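Long-range contacts in Lysine/ornithine decarboxylase (Selenomonas ruminantium, PDB 5GJO), which decarboxylates L-lysine and L-ornithine with similar efficiency, giving cadaverine and putrescine, with pyridoxal 5'-phosphate as cofactor: residues Phe5-Lys10 with Asn267-Val272; Cys303-Cys308 with Leu346-Gly351. The protein carries 2 engineered substitutions. One frame throughout, in Å; residues are numbered along the deposited sequence.

Contact 1 of 2, residues Phe5-Lys10 with Asn267-Val272; sequences FRLSEK and NLVTSV. With SO4 (sulfate ion), chain F; SO4 (sulfate ion), chain E.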
ATOM      1  N   PHE A   5      -5.946   6.964 -23.762  1.00 12.98           N
ATOM      2  CA  PHE A   5      -7.135   6.119 -23.774  1.00 12.65           C
ATOM      3  C   PHE A   5      -8.124   6.722 -22.767  1.00 13.33           C
ATOM      4  O   PHE A   5      -7.779   7.075 -21.594  1.00 12.73           O
ATOM      5  CB  PHE A   5      -6.743   4.698 -23.345  1.00 14.29           C
ATOM      6  CG  PHE A   5      -7.905   3.793 -23.145  1.00 14.04           C
ATOM      7  CD1 PHE A   5      -8.750   3.534 -24.185  1.00 12.76           C
ATOM      8  CD2 PHE A   5      -8.203   3.232 -21.869  1.00 12.56           C
ATOM      9  CE1 PHE A   5      -9.844   2.688 -24.010  1.00 13.29           C
ATOM     10  CE2 PHE A   5      -9.281   2.394 -21.705  1.00 12.75           C
ATOM     11  CZ  PHE A   5     -10.094   2.111 -22.769  1.00 11.39           C
ATOM     12  N   ARG A   6      -9.360   6.894 -23.204  1.00 13.10           N
ATOM     13  CA  ARG A   6     -10.386   7.436 -22.345  1.00 13.26           C
ATOM     14  C   ARG A   6     -11.703   6.815 -22.708  1.00 14.40           C
ATOM     15  O   ARG A   6     -12.177   6.950 -23.868  1.00 11.37           O
ATOM     16  CB  ARG A   6     -10.511   8.937 -22.603  1.00 16.59           C
ATOM     17  CG  ARG A   6     -11.634   9.536 -21.765  1.00 20.24           C
ATOM     18  CD  ARG A   6     -11.589  11.081 -21.667  1.00 25.21           C
ATOM     19  NE  ARG A   6     -12.805  11.560 -20.973  1.00 27.36           N
ATOM     20  CZ  ARG A   6     -12.991  12.803 -20.533  1.00 31.32           C
ATOM     21  NH1 ARG A   6     -12.061  13.702 -20.715  1.00 26.60           N
ATOM     22  NH2 ARG A   6     -14.151  13.132 -19.927  1.00 32.72           N
ATOM     23  N   LEU A   7     -12.372   6.265 -21.731  1.00 12.20           N
ATOM     24  CA  LEU A   7     -13.689   5.768 -21.934  1.00 13.07           C
ATOM     25  C   LEU A   7     -14.684   6.910 -22.102  1.00 13.73           C
ATOM     26  O   LEU A   7     -14.618   7.892 -21.416  1.00 13.76           O
ATOM     27  CB  LEU A   7     -14.128   4.914 -20.731  1.00 12.35           C
ATOM     28  CG  LEU A   7     -13.335   3.611 -20.529  1.00 12.48           C
ATOM     29  CD1 LEU A   7     -13.625   3.059 -19.183  1.00 12.82           C
ATOM     30  CD2 LEU A   7     -13.526   2.576 -21.629  1.00 11.45           C
ATOM     31  N   SER A   8     -15.674   6.725 -22.972  1.00 13.43           N
ATOM     32  CA  SER A   8     -16.778   7.632 -23.050  1.00 14.64           C
ATOM     33  C   SER A   8     -17.772   7.418 -21.928  1.00 14.38           C
ATOM     34  O   SER A   8     -17.826   6.410 -21.334  1.00 14.37           O
ATOM     35  CB  SER A   8     -17.512   7.485 -24.392  1.00 15.79           C
ATOM     36  OG  SER A   8     -18.283   6.309 -24.402  1.00 14.85           O
ATOM     37  N   GLU A   9     -18.621   8.393 -21.679  1.00 14.84           N
ATOM     38  CA  GLU A   9     -19.693   8.264 -20.696  1.00 15.79           C
ATOM     39  C   GLU A   9     -20.569   7.043 -20.985  1.00 15.43           C
ATOM     40  O   GLU A   9     -20.878   6.273 -20.056  1.00 15.28           O
ATOM     41  CB  GLU A   9     -20.577   9.518 -20.628  1.00 17.40           C
ATOM     42  CG  GLU A   9     -21.626   9.404 -19.524  1.00 21.15           C
ATOM     43  CD  GLU A   9     -22.464  10.678 -19.328  1.00 25.83           C
ATOM     44  OE1 GLU A   9     -22.175  11.700 -19.975  1.00 27.85           O
ATOM     45  OE2 GLU A   9     -23.379  10.603 -18.509  1.00 32.12           O
ATOM     46  N   LYS A  10     -20.914   6.834 -22.234  1.00 15.33           N
ATOM     47  CA  LYS A  10     -21.739   5.677 -22.587  1.00 18.04           C
ATOM     48  C   LYS A  10     -21.078   4.355 -22.271  1.00 16.52           C
ATOM     49  O   LYS A  10     -21.714   3.447 -21.749  1.00 15.50           O
ATOM     50  CB  LYS A  10     -22.114   5.763 -24.082  1.00 23.49           C
ATOM     51  CG  LYS A  10     -22.987   4.573 -24.442  1.00 31.53           C
ATOM     52  CD  LYS A  10     -23.280   4.418 -25.920  1.00 43.06           C
ATOM     53  CE  LYS A  10     -24.134   3.143 -26.103  1.00 44.57           C
ATOM     54  NZ  LYS A  10     -24.606   3.146 -27.523  1.00 47.93           N
ATOM     55  N   ASN A 267      -7.882   3.234 -17.456  1.00 11.95           N
ATOM     56  CA  ASN A 267      -8.816   4.114 -16.766  1.00 11.57           C
ATOM     57  C   ASN A 267      -9.378   3.343 -15.570  1.00 11.37           C
ATOM     58  O   ASN A 267      -9.477   2.158 -15.615  1.00 11.34           O
ATOM     59  CB  ASN A 267     -10.017   4.521 -17.632  1.00 12.34           C
ATOM     60  CG  ASN A 267      -9.679   5.459 -18.784  1.00 12.38           C
ATOM     61  OD1 ASN A 267     -10.562   5.856 -19.523  1.00 10.70           O
ATOM     62  ND2 ASN A 267      -8.416   5.801 -18.937  1.00 11.07           N
ATOM     63  N   LEU A 268      -9.717   4.054 -14.509  1.00 10.13           N
ATOM     64  CA  LEU A 268     -10.474   3.523 -13.388  1.00 10.68           C
ATOM     65  C   LEU A 268     -11.898   3.942 -13.436  1.00 10.72           C
ATOM     66  O   LEU A 268     -12.222   5.177 -13.639  1.00 11.59           O
ATOM     67  CB  LEU A 268      -9.916   4.017 -12.056  1.00 11.55           C
ATOM     68  CG  LEU A 268     -10.678   3.652 -10.808  1.00 13.57           C
ATOM     69  CD1 LEU A 268     -10.527   2.171 -10.477  1.00 14.66           C
ATOM     70  CD2 LEU A 268     -10.049   4.497  -9.687  1.00 13.73           C
ATOM     71  N   VAL A 269     -12.794   2.993 -13.218  1.00 10.51           N
ATOM     72  CA  VAL A 269     -14.244   3.271 -13.071  1.00 10.79           C
ATOM     73  C   VAL A 269     -14.661   2.935 -11.639  1.00 11.72           C
ATOM     74  O   VAL A 269     -14.456   1.794 -11.163  1.00 12.41           O
ATOM     75  CB  VAL A 269     -15.117   2.454 -14.029  1.00 11.91           C
ATOM     76  CG1 VAL A 269     -16.571   2.877 -13.910  1.00 13.14           C
ATOM     77  CG2 VAL A 269     -14.645   2.671 -15.500  1.00 12.57           C
ATOM     78  N   THR A 270     -15.188   3.921 -10.971  1.00 11.37           N
ATOM     79  CA  THR A 270     -15.559   3.815  -9.562  1.00 12.05           C
ATOM     80  C   THR A 270     -16.918   4.424  -9.338  1.00 12.91           C
ATOM     81  O   THR A 270     -17.267   5.441  -9.982  1.00 15.71           O
ATOM     82  CB  THR A 270     -14.430   4.313  -8.659  1.00 12.66           C
ATOM     83  OG1 THR A 270     -14.841   4.260  -7.293  1.00 12.75           O
ATOM     84  CG2 THR A 270     -14.068   5.734  -8.956  1.00 14.94           C
ATOM     85  N   SER A 271     -17.690   3.858  -8.421  1.00 13.71           N
ATOM     86  CA  SER A 271     -19.036   4.392  -8.106  1.00 13.31           C
ATOM     87  C   SER A 271     -19.030   5.252  -6.849  1.00 14.87           C
ATOM     88  O   SER A 271     -18.298   4.960  -5.872  1.00 11.85           O
ATOM     89  CB  SER A 271     -20.041   3.267  -7.870  1.00 15.22           C
ATOM     90  OG  SER A 271     -20.212   2.520  -9.047  1.00 15.28           O
ATOM     91  N   VAL A 272     -19.925   6.228  -6.870  1.00 13.10           N
ATOM     92  CA  VAL A 272     -20.354   6.959  -5.656  1.00 14.74           C
ATOM     93  C   VAL A 272     -21.232   6.010  -4.814  1.00 13.20           C
ATOM     94  O   VAL A 272     -22.286   5.533  -5.242  1.00 13.94           O
ATOM     95  CB  VAL A 272     -21.138   8.274  -5.988  1.00 14.41           C
ATOM     96  CG1 VAL A 272     -21.605   9.008  -4.688  1.00 15.93           C
ATOM     97  CG2 VAL A 272     -20.261   9.137  -6.859  1.00 14.67           C
TER
HETATM   98  S   SO4 F 404     -18.076  11.609 -23.454  1.00 49.48           S
HETATM   99  O1  SO4 F 404     -17.834  11.428 -24.875  1.00 55.04           O
HETATM  100  O2  SO4 F 404     -16.899  11.297 -22.668  1.00 50.40           O
HETATM  101  O3  SO4 F 404     -19.187  10.812 -23.030  1.00 52.99           O
HETATM  102  O4  SO4 F 404     -18.382  13.027 -23.268  1.00 61.53           O
HETATM  103  S   SO4 E 403     -13.519  16.857 -18.364  1.00 63.96           S
HETATM  104  O1  SO4 E 403     -12.750  16.555 -19.608  1.00 54.67           O
HETATM  105  O2  SO4 E 403     -12.628  17.551 -17.406  1.00 68.81           O
HETATM  106  O3  SO4 E 403     -14.671  17.670 -18.826  1.00 66.39           O
HETATM  107  O4  SO4 E 403     -14.146  15.714 -17.644  1.00 61.28           O

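Contact 2 of 2, residues Cys303-Cys308 with Leu346-Gly351; sequences CYPLHC and LVTEMG. Engineered in segment 303-308: Cys303 (natural residue Thr).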
ATOM      1  N   CYS A 303      -1.326  13.174  -8.638  1.00 13.64           N
ATOM      2  CA  CYS A 303      -2.709  13.729  -8.660  1.00 16.74           C
ATOM      3  C   CYS A 303      -3.329  13.231  -9.924  1.00 15.75           C
ATOM      4  O   CYS A 303      -2.793  13.563 -10.985  1.00 15.37           O
ATOM      5  CB  CYS A 303      -2.569  15.258  -8.727  1.00 21.86           C
ATOM      6  SG  CYS A 303      -4.149  16.168  -8.962  1.00 31.38           S
ATOM      7  N   TYR A 304      -4.345  12.354  -9.872  1.00 15.44           N
ATOM      8  CA  TYR A 304      -4.920  11.729 -11.046  1.00 13.36           C
ATOM      9  C   TYR A 304      -6.061  12.570 -11.621  1.00 14.52           C
ATOM     10  O   TYR A 304      -6.791  13.196 -10.864  1.00 15.41           O
ATOM     11  CB  TYR A 304      -5.480  10.306 -10.729  1.00 14.84           C
ATOM     12  CG  TYR A 304      -4.358   9.419 -10.266  1.00 13.68           C
ATOM     13  CD1 TYR A 304      -3.586   8.710 -11.174  1.00 13.71           C
ATOM     14  CD2 TYR A 304      -4.080   9.308  -8.934  1.00 13.79           C
ATOM     15  CE1 TYR A 304      -2.488   7.922 -10.716  1.00 12.58           C
ATOM     16  CE2 TYR A 304      -3.003   8.531  -8.476  1.00 12.97           C
ATOM     17  CZ  TYR A 304      -2.194   7.902  -9.360  1.00 13.39           C
ATOM     18  OH  TYR A 304      -1.111   7.161  -8.872  1.00 14.07           O
ATOM     19  N   PRO A 305      -6.263  12.574 -12.941  1.00 13.24           N
ATOM     20  CA  PRO A 305      -7.368  13.327 -13.524  1.00 14.01           C
ATOM     21  C   PRO A 305      -8.713  12.630 -13.271  1.00 15.02           C
ATOM     22  O   PRO A 305      -8.958  11.604 -13.858  1.00 16.57           O
ATOM     23  CB  PRO A 305      -7.087  13.324 -15.043  1.00 15.46           C
ATOM     24  CG  PRO A 305      -5.799  12.702 -15.164  1.00 15.85           C
ATOM     25  CD  PRO A 305      -5.393  11.985 -13.977  1.00 15.83           C
ATOM     26  N   LEU A 306      -9.577  13.281 -12.516  1.00 14.06           N
ATOM     27  CA  LEU A 306     -10.915  12.840 -12.216  1.00 12.64           C
ATOM     28  C   LEU A 306     -11.910  13.474 -13.139  1.00 14.97           C
ATOM     29  O   LEU A 306     -11.886  14.689 -13.310  1.00 14.77           O
ATOM     30  CB  LEU A 306     -11.214  13.156 -10.720  1.00 13.31           C
ATOM     31  CG  LEU A 306     -12.645  12.877 -10.285  1.00 13.56           C
ATOM     32  CD1 LEU A 306     -12.996  11.372 -10.332  1.00 13.98           C
ATOM     33  CD2 LEU A 306     -12.769  13.362  -8.890  1.00 15.31           C
ATOM     34  N   HIS A 307     -12.818  12.684 -13.696  1.00 14.78           N
ATOM     35  CA  HIS A 307     -13.887  13.147 -14.562  1.00 14.51           C
ATOM     36  C   HIS A 307     -15.228  12.772 -13.985  1.00 17.71           C
ATOM     37  O   HIS A 307     -15.506  11.592 -13.783  1.00 15.06           O
ATOM     38  CB  HIS A 307     -13.760  12.603 -16.002  1.00 15.23           C
ATOM     39  CG  HIS A 307     -12.397  12.848 -16.579  1.00 19.12           C
ATOM     40  ND1 HIS A 307     -11.338  11.930 -16.501  1.00 21.40           N
ATOM     41  CD2 HIS A 307     -11.865  13.961 -17.116  1.00 17.85           C
ATOM     42  CE1 HIS A 307     -10.247  12.462 -17.022  1.00 16.75           C
ATOM     43  NE2 HIS A 307     -10.523  13.699 -17.371  1.00 21.58           N
ATOM     44  N   CYS A 308     -16.075  13.765 -13.780  1.00 14.96           N
ATOM     45  CA  CYS A 308     -17.454  13.544 -13.286  1.00 16.88           C
ATOM     46  C   CYS A 308     -18.388  13.781 -14.437  1.00 18.63           C
ATOM     47  O   CYS A 308     -18.144  14.607 -15.290  1.00 23.52           O
ATOM     48  CB  CYS A 308     -17.788  14.502 -12.142  1.00 19.43           C
ATOM     49  SG  CYS A 308     -16.697  14.330 -10.719  1.00 20.61           S
ATOM     50  N   LEU A 346     -15.008   8.652 -13.495  1.00 12.92           N
ATOM     51  CA  LEU A 346     -13.915   8.096 -14.307  1.00 12.01           C
ATOM     52  C   LEU A 346     -12.592   8.728 -14.007  1.00 11.52           C
ATOM     53  O   LEU A 346     -12.491   9.946 -14.000  1.00 12.35           O
ATOM     54  CB  LEU A 346     -14.251   8.237 -15.795  1.00 11.75           C
ATOM     55  CG  LEU A 346     -13.219   7.762 -16.836  1.00 13.06           C
ATOM     56  CD1 LEU A 346     -13.173   6.251 -16.916  1.00 13.92           C
ATOM     57  CD2 LEU A 346     -13.455   8.373 -18.262  1.00 13.42           C
ATOM     58  N   VAL A 347     -11.546   7.908 -13.789  1.00 12.26           N
ATOM     59  CA  VAL A 347     -10.231   8.435 -13.602  1.00 10.89           C
ATOM     60  C   VAL A 347      -9.323   7.942 -14.741  1.00 11.60           C
ATOM     61  O   VAL A 347      -9.222   6.700 -15.001  1.00 11.86           O
ATOM     62  CB  VAL A 347      -9.600   8.046 -12.246  1.00 11.25           C
ATOM     63  CG1 VAL A 347      -8.281   8.773 -12.022  1.00 11.77           C
ATOM     64  CG2 VAL A 347     -10.548   8.406 -11.140  1.00 12.59           C
ATOM     65  N   THR A 348      -8.690   8.878 -15.432  1.00 10.30           N
ATOM     66  CA  THR A 348      -7.893   8.579 -16.668  1.00 10.64           C
ATOM     67  C   THR A 348      -6.407   8.506 -16.302  1.00 11.13           C
ATOM     68  O   THR A 348      -6.054   8.900 -15.180  1.00 11.70           O
ATOM     69  CB  THR A 348      -8.164   9.518 -17.859  1.00 12.16           C
ATOM     70  OG1 THR A 348      -7.968  10.922 -17.473  1.00 14.42           O
ATOM     71  CG2 THR A 348      -9.541   9.277 -18.336  1.00 12.78           C
ATOM     72  N   GLU A 349      -5.559   8.042 -17.219  1.00 10.20           N
ATOM     73  CA  GLU A 349      -4.114   7.997 -17.002  1.00 11.14           C
ATOM     74  C   GLU A 349      -3.779   7.322 -15.652  1.00 12.07           C
ATOM     75  O   GLU A 349      -2.938   7.845 -14.876  1.00 11.04           O
ATOM     76  CB  GLU A 349      -3.477   9.403 -17.113  1.00 12.07           C
ATOM     77  CG  GLU A 349      -3.574  10.001 -18.559  1.00 14.19           C
ATOM     78  CD  GLU A 349      -4.926  10.570 -18.887  1.00 15.97           C
ATOM     79  OE1 GLU A 349      -5.464  11.412 -18.152  1.00 15.72           O
ATOM     80  OE2 GLU A 349      -5.516  10.181 -19.905  1.00 17.76           O
ATOM     81  N   MET A 350      -4.384   6.163 -15.453  1.00 11.24           N
ATOM     82  CA  MET A 350      -4.266   5.401 -14.230  1.00 13.73           C
ATOM     83  C   MET A 350      -3.468   4.101 -14.348  1.00 11.92           C
ATOM     84  O   MET A 350      -3.580   3.244 -13.533  1.00 14.14           O
ATOM     85  CB  MET A 350      -5.647   5.172 -13.634  1.00 16.85           C
ATOM     86  CG  MET A 350      -5.944   6.083 -12.469  1.00 23.08           C
ATOM     87  SD  MET A 350      -6.436   5.159 -11.050  1.00 25.21           S
ATOM     88  CE  MET A 350      -6.399   6.277  -9.661  1.00 20.80           C
ATOM     89  N   GLY A 351      -2.669   3.990 -15.390  1.00 11.44           N
ATOM     90  CA  GLY A 351      -2.040   2.776 -15.715  1.00 11.30           C
ATOM     91  C   GLY A 351      -0.774   2.421 -14.961  1.00 12.14           C
ATOM     92  O   GLY A 351      -0.345   1.228 -15.033  1.00 16.01           O
TER

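Contact 1 of 2, residues Phe5-Lys10 with Asn267-Val272
The carboxamide of Asn267 bonds to the backbone of Phe5 and Leu7, one residue either side of Arg6. Its ND2 donates to Phe5 O at 3.0 Å, and this oxygen lies close to the amide plane of Asn267. Seen from Phe5, the donor stands above the carbonyl plane. On the other arm, Leu7 N donates to Asn267 OD1 at 2.9 Å, nearly along the C=O axis. Two bonds thus fix the rotation of the amide, and Arg6 CA sits 3.2 Å from Asn267 OD1 between them. The Phe5 ring is turned 32° from the amide plane, its CD2 3.9 Å from Asn267 ND2. Asn267 lies near the start of strand 266-276, in the sheet of the beta domain that accompanies the PLP-binding barrel in this decarboxylase family. The N-terminal segment runs over this sheet and enters helix 9-18, with Ser8 as N-cap. With CG anti to its carbonyl carbon (chi1 -66°), Leu7 brings CD1 to 3.8 Å from Val269 CG2, the two side chains crossing at about a right angle. Val12 of helix 9-18 touches both. The Arg6 side chain starts away from the strand and is extended from CG to NE. Its NH1 donates to O1 of one sulfate at 3.1 Å, near the guanidinium plane. A second sulfate takes a bond from Glu9 N to its O3, 2.8 Å long. Both probably come from the crystallisation liquor.

Contact 2 of 2, residues Cys303-Cys308 with Leu346-Gly351
A short antiparallel beta ladder joins Cys303-Cys308 to Leu346-Gly351 in the beta domain. His307 and Leu346 form its hydrogen-bonded pair: His307 N donates to Leu346 O at 2.8 Å, and Leu346 N donates to His307 O at 3.0 Å. Leu306 and Val347 are the adjoining non-hydrogen-bonded pair. Beyond them, Thr348 N bonds to Pro305 O at 3.2 Å. With CG anti to its carbonyl carbon (chi1 -52°), the His307 ring brings ND1 to Leu346 O in a weak, bent bond, with the oxygen at the ring edge. On the face of Leu306 and Val347, Leu306 CD1 packs on Val347 CG2 at 3.9 Å. Val347 CG1 presses on Tyr304 CB at 3.4 Å. Met350 CE lies over one face of the Tyr304 ring, offset toward the rim, in a CH-pi contact 3.9 Å from the ring centroid, 16° off the normal. The Met350 sulfur lies farther above the same face, a Met-aromatic contact. Glu349 O approaches the ring at its edge, in plane. The Pro305 ring meets the Glu349 carboxylate, CG to OE1 3.3 Å. Cys303 is an engineered residue in a disulfide with Cys226. Strand 344-347 pairs on its other side with strand 266-276, where Leu268 touches Val347 and Met350, while Tyr331 and Phe334 of strand 329-336 pack on Leu306.

Contacts 1 and 2 are neighbours in one sheet, their centres about 8 Å apart. Strands 266-276 and 344-347 join them: Leu268 N lies 2.7 Å from Val347 O, probably a hydrogen bond. The Leu346 side chain packs against contact 1, with CD2 3.4 Å from Leu7 O and CD1 3.6 Å from Leu268 O. Arg6 of contact 1 also touches His307 of contact 2, and His307 lies beside the same sulfate that Arg6 binds. Both segments of contact 1 precede those of contact 2 in the sequence. Both contacts lie away from the PLP pocket. In contact 2 the engineered disulfide from Cys303 ties the segment to Cys226, which follows the pocket residues Gly219 and Gly220 in sequence, in the PLP-binding domain.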